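Local coordinates for protein Thf1 (PDB 5MJR) that may take part in building the photosynthetic membrane and associates with the FtsH protease complex involved in photosystem II repair in cyanobacteria, at residues E53-R58 against V99-N104; F63-L68 against Q106-D111; G72-F77 against R92-L97. One frame throughout, in Å; residues are numbered along the deposited sequence.

Contact 1 of 3, residues E53-R58 against V99-N104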
loop_
_atom_site.group_PDB
_atom_site.type_symbol
_atom_site.label_atom_id
_atom_site.label_comp_id
_atom_site.label_asym_id
_atom_site.label_seq_id
_atom_site.Cartn_x
_atom_site.Cartn_y
_atom_site.Cartn_z
ATOM N N GLU A 53 0.552 -11.633 4.163
ATOM C CA GLU A 53 1.294 -10.979 3.067
ATOM C C GLU A 53 2.417 -10.122 3.607
ATOM O O GLU A 53 3.559 -10.228 3.089
ATOM C CB GLU A 53 0.263 -10.143 2.246
ATOM C CG GLU A 53 0.879 -9.468 1.057
ATOM C CD GLU A 53 -0.113 -8.679 0.248
ATOM O OE1 GLU A 53 -1.198 -8.306 0.801
ATOM O OE2 GLU A 53 0.172 -8.382 -0.943
ATOM N N ILE A 54 2.192 -9.320 4.616
ATOM C CA ILE A 54 3.212 -8.452 5.162
ATOM C C ILE A 54 4.284 -9.283 5.825
ATOM O O ILE A 54 5.451 -9.019 5.725
ATOM C CB ILE A 54 2.596 -7.405 6.114
ATOM C CG1 ILE A 54 1.646 -6.466 5.355
ATOM C CG2 ILE A 54 3.678 -6.682 6.861
ATOM C CD1 ILE A 54 0.846 -5.561 6.204
ATOM N N HIS A 55 3.844 -10.342 6.593
ATOM C CA HIS A 55 4.829 -11.157 7.314
ATOM C C HIS A 55 5.821 -11.757 6.272
ATOM O O HIS A 55 7.023 -11.788 6.483
ATOM C CB HIS A 55 4.075 -12.248 8.074
ATOM C CG HIS A 55 4.971 -13.114 8.836
ATOM N ND1 HIS A 55 5.115 -13.006 10.209
ATOM C CD2 HIS A 55 5.753 -14.138 8.428
ATOM C CE1 HIS A 55 5.990 -13.931 10.590
ATOM N NE2 HIS A 55 6.429 -14.618 9.530
ATOM N N LEU A 56 5.290 -12.328 5.197
ATOM C CA LEU A 56 6.122 -12.998 4.202
ATOM C C LEU A 56 7.078 -12.027 3.489
ATOM O O LEU A 56 8.186 -12.408 3.113
ATOM C CB LEU A 56 5.313 -13.787 3.266
ATOM C CG LEU A 56 4.528 -14.965 3.896
ATOM C CD1 LEU A 56 3.727 -15.571 2.774
ATOM C CD2 LEU A 56 5.548 -15.951 4.549
ATOM N N LEU A 57 6.651 -10.785 3.352
ATOM C CA LEU A 57 7.609 -9.747 2.865
ATOM C C LEU A 57 8.737 -9.503 3.903
ATOM O O LEU A 57 9.919 -9.464 3.511
ATOM C CB LEU A 57 6.875 -8.484 2.580
ATOM C CG LEU A 57 6.006 -8.526 1.325
ATOM C CD1 LEU A 57 5.120 -7.298 1.235
ATOM C CD2 LEU A 57 6.884 -8.628 0.069
ATOM N N ARG A 58 8.373 -9.355 5.176
ATOM C CA ARG A 58 9.405 -9.019 6.165
ATOM C C ARG A 58 10.465 -10.129 6.241
ATOM O O ARG A 58 11.649 -9.816 6.505
ATOM C CB ARG A 58 8.747 -8.824 7.525
ATOM C CG ARG A 58 7.972 -7.508 7.595
ATOM C CD ARG A 58 7.390 -7.191 8.999
ATOM N NE ARG A 58 6.554 -8.258 9.534
ATOM C CZ ARG A 58 6.807 -9.051 10.599
ATOM N NH1 ARG A 58 7.949 -8.832 11.378
ATOM N NH2 ARG A 58 5.792 -10.026 10.885
ATOM N N VAL A 99 1.356 -3.338 14.833
ATOM C CA VAL A 99 2.201 -3.814 15.924
ATOM C C VAL A 99 2.432 -5.307 15.815
ATOM O O VAL A 99 3.551 -5.783 16.137
ATOM C CB VAL A 99 1.731 -3.353 17.306
ATOM C CG1 VAL A 99 1.645 -1.875 17.441
ATOM C CG2 VAL A 99 0.492 -3.941 17.726
ATOM N N ALA A 100 1.445 -6.070 15.339
ATOM C CA ALA A 100 1.632 -7.506 15.143
ATOM C C ALA A 100 2.742 -7.839 14.126
ATOM O O ALA A 100 3.359 -8.911 14.190
ATOM C CB ALA A 100 0.342 -8.127 14.707
ATOM N N GLU A 101 2.937 -6.926 13.190
ATOM C CA GLU A 101 3.941 -7.060 12.148
ATOM C C GLU A 101 5.280 -6.358 12.525
ATOM O O GLU A 101 6.123 -6.230 11.652
ATOM C CB GLU A 101 3.408 -6.418 10.854
ATOM C CG GLU A 101 2.230 -7.059 10.276
ATOM C CD GLU A 101 2.458 -8.408 9.634
ATOM O OE1 GLU A 101 3.541 -8.965 9.530
ATOM O OE2 GLU A 101 1.370 -8.917 9.159
ATOM N N GLU A 102 5.447 -6.002 13.818
ATOM C CA GLU A 102 6.671 -5.331 14.210
ATOM C C GLU A 102 6.923 -4.077 13.368
ATOM O O GLU A 102 8.041 -3.731 12.954
ATOM C CB GLU A 102 7.868 -6.270 14.208
ATOM C CG GLU A 102 7.626 -7.551 15.096
ATOM C CD GLU A 102 8.809 -8.466 15.208
ATOM O OE1 GLU A 102 9.561 -8.213 16.105
ATOM O OE2 GLU A 102 9.005 -9.348 14.390
ATOM N N MET A 103 5.808 -3.353 13.141
ATOM C CA MET A 103 5.818 -2.027 12.558
ATOM C C MET A 103 5.104 -1.044 13.451
ATOM O O MET A 103 4.491 -1.413 14.483
ATOM C CB MET A 103 5.137 -2.037 11.177
ATOM C CG MET A 103 5.795 -3.045 10.211
ATOM S SD MET A 103 5.212 -2.986 8.525
ATOM C CE MET A 103 6.338 -4.134 7.747
ATOM N N ASN A 104 5.181 0.228 13.114
ATOM C CA ASN A 104 4.652 1.345 13.898
ATOM C C ASN A 104 3.535 1.991 13.129
ATOM O O ASN A 104 3.811 2.555 12.059
ATOM C CB ASN A 104 5.796 2.344 14.228
ATOM C CG ASN A 104 5.333 3.487 15.049
ATOM O OD1 ASN A 104 4.166 3.897 14.993
ATOM N ND2 ASN A 104 6.249 4.109 15.774
#
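Arg-58, in the last turn of helix 41-58, reaches across to Glu-101 and Glu-102, where a Schellman motif ends helix 90-100. Its guanidinium takes Glu-101 side-on in a salt bridge, NE and NH2 both bonded to the single oxygen OE1; Arg-58 NH2 lies 2.8 Å from Glu-101 OE1. The guanidinium and carboxylate planes stand 73° apart, and OE1 is met on its anti side but from out of the carboxylate plane. A bend at chi2 (-72°) folds the Glu-101 carboxylate back toward helix 41-58, over the CG2 methyl of Ile-54, which lies 3.5 Å from Glu-101 CD. NH1 of Arg-58 makes a second salt bridge, to OE2 of Glu-102, a C-prime residue with positive phi, at 3.2 Å. Arginine suits the place because its three nitrogens serve two acids while its aliphatic part stays apolar: Met-103 runs past it in the opposite direction, with CE of Met-103 against Arg-58 CD and also against Ile-54 CG2. His-55 ND1 is hydrogen-bonded to OG1 of Thr-27, in helix 24-34. One face of the guanidinium lies on the backbone of Glu-101, whose carbonyl C sits 3.6 Å above the plane of Arg-58, over its centre.

Contact 2 of 3, residues F63-L68 against Q106-D111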
loop_
_atom_site.group_PDB
_atom_site.type_symbol
_atom_site.label_atom_id
_atom_site.label_comp_id
_atom_site.label_asym_id
_atom_site.label_seq_id
_atom_site.Cartn_x
_atom_site.Cartn_y
_atom_site.Cartn_z
ATOM N N PHE A 63 13.551 -7.733 0.804
ATOM C CA PHE A 63 12.553 -6.690 1.038
ATOM C C PHE A 63 13.102 -5.624 2.010
ATOM O O PHE A 63 13.691 -5.942 3.060
ATOM C CB PHE A 63 11.299 -7.313 1.673
ATOM C CG PHE A 63 10.264 -6.306 2.064
ATOM C CD1 PHE A 63 9.464 -5.667 1.116
ATOM C CD2 PHE A 63 10.082 -5.954 3.395
ATOM C CE1 PHE A 63 8.527 -4.716 1.514
ATOM C CE2 PHE A 63 9.141 -4.954 3.720
ATOM C CZ PHE A 63 8.388 -4.339 2.810
ATOM N N ARG A 64 12.805 -4.369 1.723
ATOM C CA ARG A 64 13.129 -3.249 2.594
ATOM C C ARG A 64 11.927 -2.274 2.582
ATOM O O ARG A 64 11.491 -1.814 1.531
ATOM C CB ARG A 64 14.392 -2.547 2.151
ATOM C CG ARG A 64 14.828 -1.389 3.003
ATOM C CD ARG A 64 16.172 -0.842 2.550
ATOM N NE ARG A 64 16.594 0.450 3.236
ATOM C CZ ARG A 64 17.294 0.595 4.340
ATOM N NH1 ARG A 64 17.654 -0.509 4.982
ATOM N NH2 ARG A 64 17.711 1.867 4.790
ATOM N N TYR A 65 11.415 -1.999 3.778
ATOM C CA TYR A 65 10.370 -1.019 3.945
ATOM C C TYR A 65 10.737 0.296 3.291
ATOM O O TYR A 65 11.856 0.748 3.339
ATOM C CB TYR A 65 10.169 -0.729 5.426
ATOM C CG TYR A 65 9.202 0.333 5.826
ATOM C CD1 TYR A 65 9.587 1.645 5.825
ATOM C CD2 TYR A 65 7.904 0.015 6.163
ATOM C CE1 TYR A 65 8.696 2.673 6.143
ATOM C CE2 TYR A 65 7.020 1.044 6.481
ATOM C CZ TYR A 65 7.371 2.358 6.466
ATOM O OH TYR A 65 6.512 3.334 6.852
ATOM N N SER A 66 9.701 0.950 2.697
ATOM C CA SER A 66 9.841 2.303 2.240
ATOM C C SER A 66 8.502 2.984 2.334
ATOM O O SER A 66 7.494 2.297 2.483
ATOM C CB SER A 66 10.293 2.322 0.776
ATOM O OG SER A 66 9.295 1.910 -0.083
ATOM N N PRO A 67 8.395 4.291 2.114
ATOM C CA PRO A 67 7.085 4.971 2.098
ATOM C C PRO A 67 6.150 4.514 1.025
ATOM O O PRO A 67 4.933 4.728 1.177
ATOM C CB PRO A 67 7.437 6.442 2.023
ATOM C CG PRO A 67 8.809 6.499 2.635
ATOM C CD PRO A 67 9.520 5.237 2.176
ATOM N N LEU A 68 6.662 3.913 -0.051
ATOM C CA LEU A 68 5.779 3.402 -1.111
ATOM C C LEU A 68 4.982 2.188 -0.532
ATOM O O LEU A 68 3.792 2.032 -0.813
ATOM C CB LEU A 68 6.525 3.031 -2.339
ATOM C CG LEU A 68 5.758 2.490 -3.530
ATOM C CD1 LEU A 68 4.807 3.544 -4.053
ATOM C CD2 LEU A 68 6.678 1.980 -4.623
ATOM N N GLN A 106 1.857 4.635 13.472
ATOM C CA GLN A 106 2.042 6.052 13.300
ATOM C C GLN A 106 3.069 6.340 12.232
ATOM O O GLN A 106 2.905 7.318 11.460
ATOM C CB GLN A 106 2.397 6.783 14.576
ATOM C CG GLN A 106 2.348 8.265 14.516
ATOM C CD GLN A 106 1.027 8.849 14.098
ATOM O OE1 GLN A 106 -0.031 8.266 14.269
ATOM N NE2 GLN A 106 1.083 10.094 13.605
ATOM N N GLN A 107 4.122 5.560 12.140
ATOM C CA GLN A 107 5.108 5.725 11.044
ATOM C C GLN A 107 4.432 5.418 9.721
ATOM O O GLN A 107 4.605 6.179 8.743
ATOM C CB GLN A 107 6.325 4.825 11.225
ATOM C CG GLN A 107 7.372 4.975 10.122
ATOM C CD GLN A 107 8.593 4.145 10.262
ATOM O OE1 GLN A 107 8.688 3.272 11.141
ATOM N NE2 GLN A 107 9.553 4.340 9.378
ATOM N N LEU A 108 3.652 4.328 9.608
ATOM C CA LEU A 108 3.023 4.071 8.331
ATOM C C LEU A 108 2.054 5.220 7.972
ATOM O O LEU A 108 1.956 5.581 6.760
ATOM C CB LEU A 108 2.266 2.721 8.317
ATOM C CG LEU A 108 3.116 1.523 7.921
ATOM C CD1 LEU A 108 4.149 1.148 9.019
ATOM C CD2 LEU A 108 2.239 0.386 7.466
ATOM N N LYS A 109 1.277 5.698 8.927
ATOM C CA LYS A 109 0.329 6.787 8.654
ATOM C C LYS A 109 1.063 8.052 8.216
ATOM O O LYS A 109 0.633 8.696 7.211
ATOM C CB LYS A 109 -0.547 7.078 9.847
ATOM C CG LYS A 109 -1.576 6.020 10.144
ATOM C CD LYS A 109 -2.291 6.529 11.435
ATOM C CE LYS A 109 -3.053 5.477 12.005
ATOM N NZ LYS A 109 -3.873 5.827 13.214
ATOM N N GLU A 110 2.179 8.411 8.867
ATOM C CA GLU A 110 2.856 9.609 8.475
ATOM C C GLU A 110 3.503 9.423 7.104
ATOM O O GLU A 110 3.520 10.352 6.271
ATOM C CB GLU A 110 3.848 9.978 9.528
ATOM C CG GLU A 110 3.238 10.532 10.819
ATOM C CD GLU A 110 4.168 11.038 11.915
ATOM O OE1 GLU A 110 5.335 11.382 11.625
ATOM O OE2 GLU A 110 3.669 11.128 13.071
ATOM N N ASP A 111 4.063 8.254 6.832
ATOM C CA ASP A 111 4.690 7.987 5.532
ATOM C C ASP A 111 3.628 8.045 4.496
ATOM O O ASP A 111 3.858 8.603 3.365
ATOM C CB ASP A 111 5.439 6.687 5.485
ATOM C CG ASP A 111 6.862 6.801 5.993
ATOM O OD1 ASP A 111 7.424 7.920 6.060
ATOM O OD2 ASP A 111 7.453 5.775 6.331
#
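The hydroxyl OH of Tyr-65 donates a hydrogen bond to OD2 of Asp-111 at 2.7 Å, joining the loop that leads into helix 67-80 to the C-terminal part of helix 105-113. OD2 receives it on the anti lone pair, the one directed away from OD1, and lies at the edge of the phenol ring and in its plane, although the ring and carboxylate planes are inclined by 37°. The two side chains approach from opposite directions. Tyr-65 holds CG anti to its backbone N (chi1 176°), an extended setting that carries the ring toward helix 105-113 and delivers its oxygen there. Gln-107 and Leu-108 meet the ring on its two ortho-to-hydroxyl carbons: the amide NE2 of Gln-107 comes within 3.7 Å of Tyr-65 CE1, and the methyl CD1 of Leu-108 packs 3.8 Å from Tyr-65 CE2. Leucine fits on the buried side of this helix, where it also touches Ala-70 and Val-73 of helix 67-80, whereas glutamine occupies the exposed side. Two residues beyond the tyrosine, Pro-67 opens helix 67-80, a first-turn position that suits a residue without an N-H to donate. The ring of Pro-67 lies against Asp-111, with Pro-67 CG 3.9 Å from Asp-111 CG. Ser-66, the N-cap, adds a weak capping bond from Leu-68 N to its OG. The short bond would be expected to favour the ionised form of Asp-111 and to make the Tyr-65 hydroxyl less ready to lose its proton.

Contact 3 of 3, residues G72-F77 against R92-L97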
loop_
_atom_site.group_PDB
_atom_site.type_symbol
_atom_site.label_atom_id
_atom_site.label_comp_id
_atom_site.label_asym_id
_atom_site.label_seq_id
_atom_site.Cartn_x
_atom_site.Cartn_y
_atom_site.Cartn_z
ATOM N N GLY A 72 0.962 1.816 0.177
ATOM C CA GLY A 72 0.212 0.725 -0.289
ATOM C C GLY A 72 -0.574 -0.026 0.791
ATOM O O GLY A 72 -1.736 -0.370 0.597
ATOM N N VAL A 73 0.051 -0.246 1.966
ATOM C CA VAL A 73 -0.634 -0.917 3.075
ATOM C C VAL A 73 -1.799 -0.083 3.551
ATOM O O VAL A 73 -2.930 -0.587 3.747
ATOM C CB VAL A 73 0.342 -1.185 4.219
ATOM C CG1 VAL A 73 -0.361 -1.652 5.512
ATOM C CG2 VAL A 73 1.362 -2.186 3.843
ATOM N N VAL A 74 -1.554 1.218 3.760
ATOM C CA VAL A 74 -2.617 2.101 4.252
ATOM C C VAL A 74 -3.764 2.153 3.260
ATOM O O VAL A 74 -4.938 2.078 3.627
ATOM C CB VAL A 74 -2.058 3.514 4.520
ATOM C CG1 VAL A 74 -3.145 4.558 4.696
ATOM C CG2 VAL A 74 -1.185 3.470 5.763
ATOM N N THR A 75 -3.413 2.253 1.984
ATOM C CA THR A 75 -4.473 2.348 0.901
ATOM C C THR A 75 -5.265 1.063 0.841
ATOM O O THR A 75 -6.514 1.120 0.753
ATOM C CB THR A 75 -3.756 2.667 -0.460
ATOM O OG1 THR A 75 -3.124 3.938 -0.351
ATOM C CG2 THR A 75 -4.784 2.722 -1.572
ATOM N N ALA A 76 -4.572 -0.084 0.762
ATOM C CA ALA A 76 -5.263 -1.363 0.637
ATOM C C ALA A 76 -6.214 -1.569 1.878
ATOM O O ALA A 76 -7.377 -2.009 1.715
ATOM C CB ALA A 76 -4.325 -2.499 0.517
ATOM N N PHE A 77 -5.660 -1.340 3.068
ATOM C CA PHE A 77 -6.435 -1.497 4.283
ATOM C C PHE A 77 -7.645 -0.572 4.219
ATOM O O PHE A 77 -8.787 -1.005 4.450
ATOM C CB PHE A 77 -5.566 -1.183 5.508
ATOM C CG PHE A 77 -6.299 -1.280 6.815
ATOM C CD1 PHE A 77 -6.940 -0.255 7.315
ATOM C CD2 PHE A 77 -6.284 -2.506 7.511
ATOM C CE1 PHE A 77 -7.610 -0.352 8.602
ATOM C CE2 PHE A 77 -6.943 -2.609 8.750
ATOM C CZ PHE A 77 -7.606 -1.565 9.248
ATOM N N ARG A 92 -8.336 0.962 15.660
ATOM C CA ARG A 92 -7.739 0.021 16.573
ATOM C C ARG A 92 -7.286 -1.214 15.843
ATOM O O ARG A 92 -6.239 -1.804 16.168
ATOM C CB ARG A 92 -8.819 -0.472 17.639
ATOM C CG ARG A 92 -9.079 0.550 18.667
ATOM C CD ARG A 92 -10.323 0.137 19.467
ATOM N NE ARG A 92 -10.615 0.938 20.652
ATOM C CZ ARG A 92 -11.701 1.679 20.866
ATOM N NH1 ARG A 92 -12.689 1.805 19.950
ATOM N NH2 ARG A 92 -11.810 2.336 22.033
ATOM N N ILE A 93 -8.007 -1.653 14.850
ATOM C CA ILE A 93 -7.600 -2.783 14.049
ATOM C C ILE A 93 -6.271 -2.479 13.264
ATOM O O ILE A 93 -5.392 -3.322 13.197
ATOM C CB ILE A 93 -8.713 -3.248 13.054
ATOM C CG1 ILE A 93 -9.882 -3.854 13.884
ATOM C CG2 ILE A 93 -8.207 -4.180 12.010
ATOM C CD1 ILE A 93 -11.117 -4.121 13.120
ATOM N N PHE A 94 -6.205 -1.262 12.664
ATOM C CA PHE A 94 -4.974 -0.891 11.973
ATOM C C PHE A 94 -3.742 -0.874 12.924
ATOM O O PHE A 94 -2.684 -1.376 12.585
ATOM C CB PHE A 94 -5.133 0.425 11.286
ATOM C CG PHE A 94 -3.936 0.788 10.453
ATOM C CD1 PHE A 94 -3.764 0.158 9.243
ATOM C CD2 PHE A 94 -3.020 1.737 10.895
ATOM C CE1 PHE A 94 -2.620 0.430 8.432
ATOM C CE2 PHE A 94 -1.902 2.048 10.123
ATOM C CZ PHE A 94 -1.732 1.344 8.890
ATOM N N HIS A 95 -3.978 -0.346 14.122
ATOM C CA HIS A 95 -2.925 -0.293 15.119
ATOM C C HIS A 95 -2.430 -1.714 15.388
ATOM O O HIS A 95 -1.237 -2.012 15.417
ATOM C CB HIS A 95 -3.428 0.441 16.348
ATOM C CG HIS A 95 -2.415 0.408 17.495
ATOM N ND1 HIS A 95 -2.294 -0.727 18.327
ATOM C CD2 HIS A 95 -1.621 1.376 18.021
ATOM C CE1 HIS A 95 -1.398 -0.505 19.271
ATOM N NE2 HIS A 95 -0.912 0.734 19.025
ATOM N N ALA A 96 -3.396 -2.596 15.666
ATOM C CA ALA A 96 -3.089 -3.985 15.986
ATOM C C ALA A 96 -2.351 -4.714 14.872
ATOM O O ALA A 96 -1.392 -5.496 15.085
ATOM C CB ALA A 96 -4.338 -4.720 16.426
ATOM N N LEU A 97 -2.798 -4.462 13.644
ATOM C CA LEU A 97 -2.187 -5.065 12.467
ATOM C C LEU A 97 -0.709 -4.611 12.406
ATOM O O LEU A 97 0.177 -5.444 12.223
ATOM C CB LEU A 97 -2.942 -4.578 11.212
ATOM C CG LEU A 97 -2.375 -5.207 9.893
ATOM C CD1 LEU A 97 -3.468 -5.875 9.076
ATOM C CD2 LEU A 97 -1.987 -4.058 9.094
#
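Two helices of this all-helical fold, 67-80 and 90-100, pack here through an aromatic pair in the buried interior. Phe-94 turns its ring edge to the face of Phe-77, with ring centroids 5.1 Å apart and planes at 64°. The atom doing the touching is Phe-94 CD1, which stands 3.7 Å above the plane of the Phe-77 ring, over its centre. With chi1 at 178°, CG of Phe-77 points opposite its amide nitrogen and the ring extends toward helix 90-100, where CE1 of Phe-77 meets Phe-94 CB at 3.7 Å. This T-shaped stack links consecutive, roughly antiparallel helices, whose segment axes run at 141° and come no closer than 12.1 Å. Large flat side chains suit so wide a spacing, since each can bridge much of it. At the Phe-77 edge, and in the ring plane, lies the branch methyl CG2 of Ile-93, 3.8 Å from Phe-77 CE2. Two valines border the other ring: Val-73 CG1 lies near its plane at the edge, whereas the Val-74 side chain runs at about a right angle to that of Phe-94, bringing CG2 of Val-74 to 3.8 Å from Phe-94 CZ. Val-73 also packs on Leu-151 of helix 150-162, and Lys-109 of helix 105-113 lies against Phe-94.

From the N terminus, helix 41-58 supplies the first half of contact 1, and the chain then passes through 63-68, the first half of contact 2, into helix 67-80. Residues 72-77 of that helix meet helix 90-100 in contact 3, closing the shortest loop. The end of helix 90-100 then completes contact 1, and helix 105-113 completes contact 2. Contact 3 thus nests within both other loops, while contacts 1 and 2 cross. Val-73 joins the three: its CG1 meets Ile-54 CD1 at 4.1 Å and Leu-108 CD2 at 3.8 Å. Together they tie four consecutive helices into one compact unit.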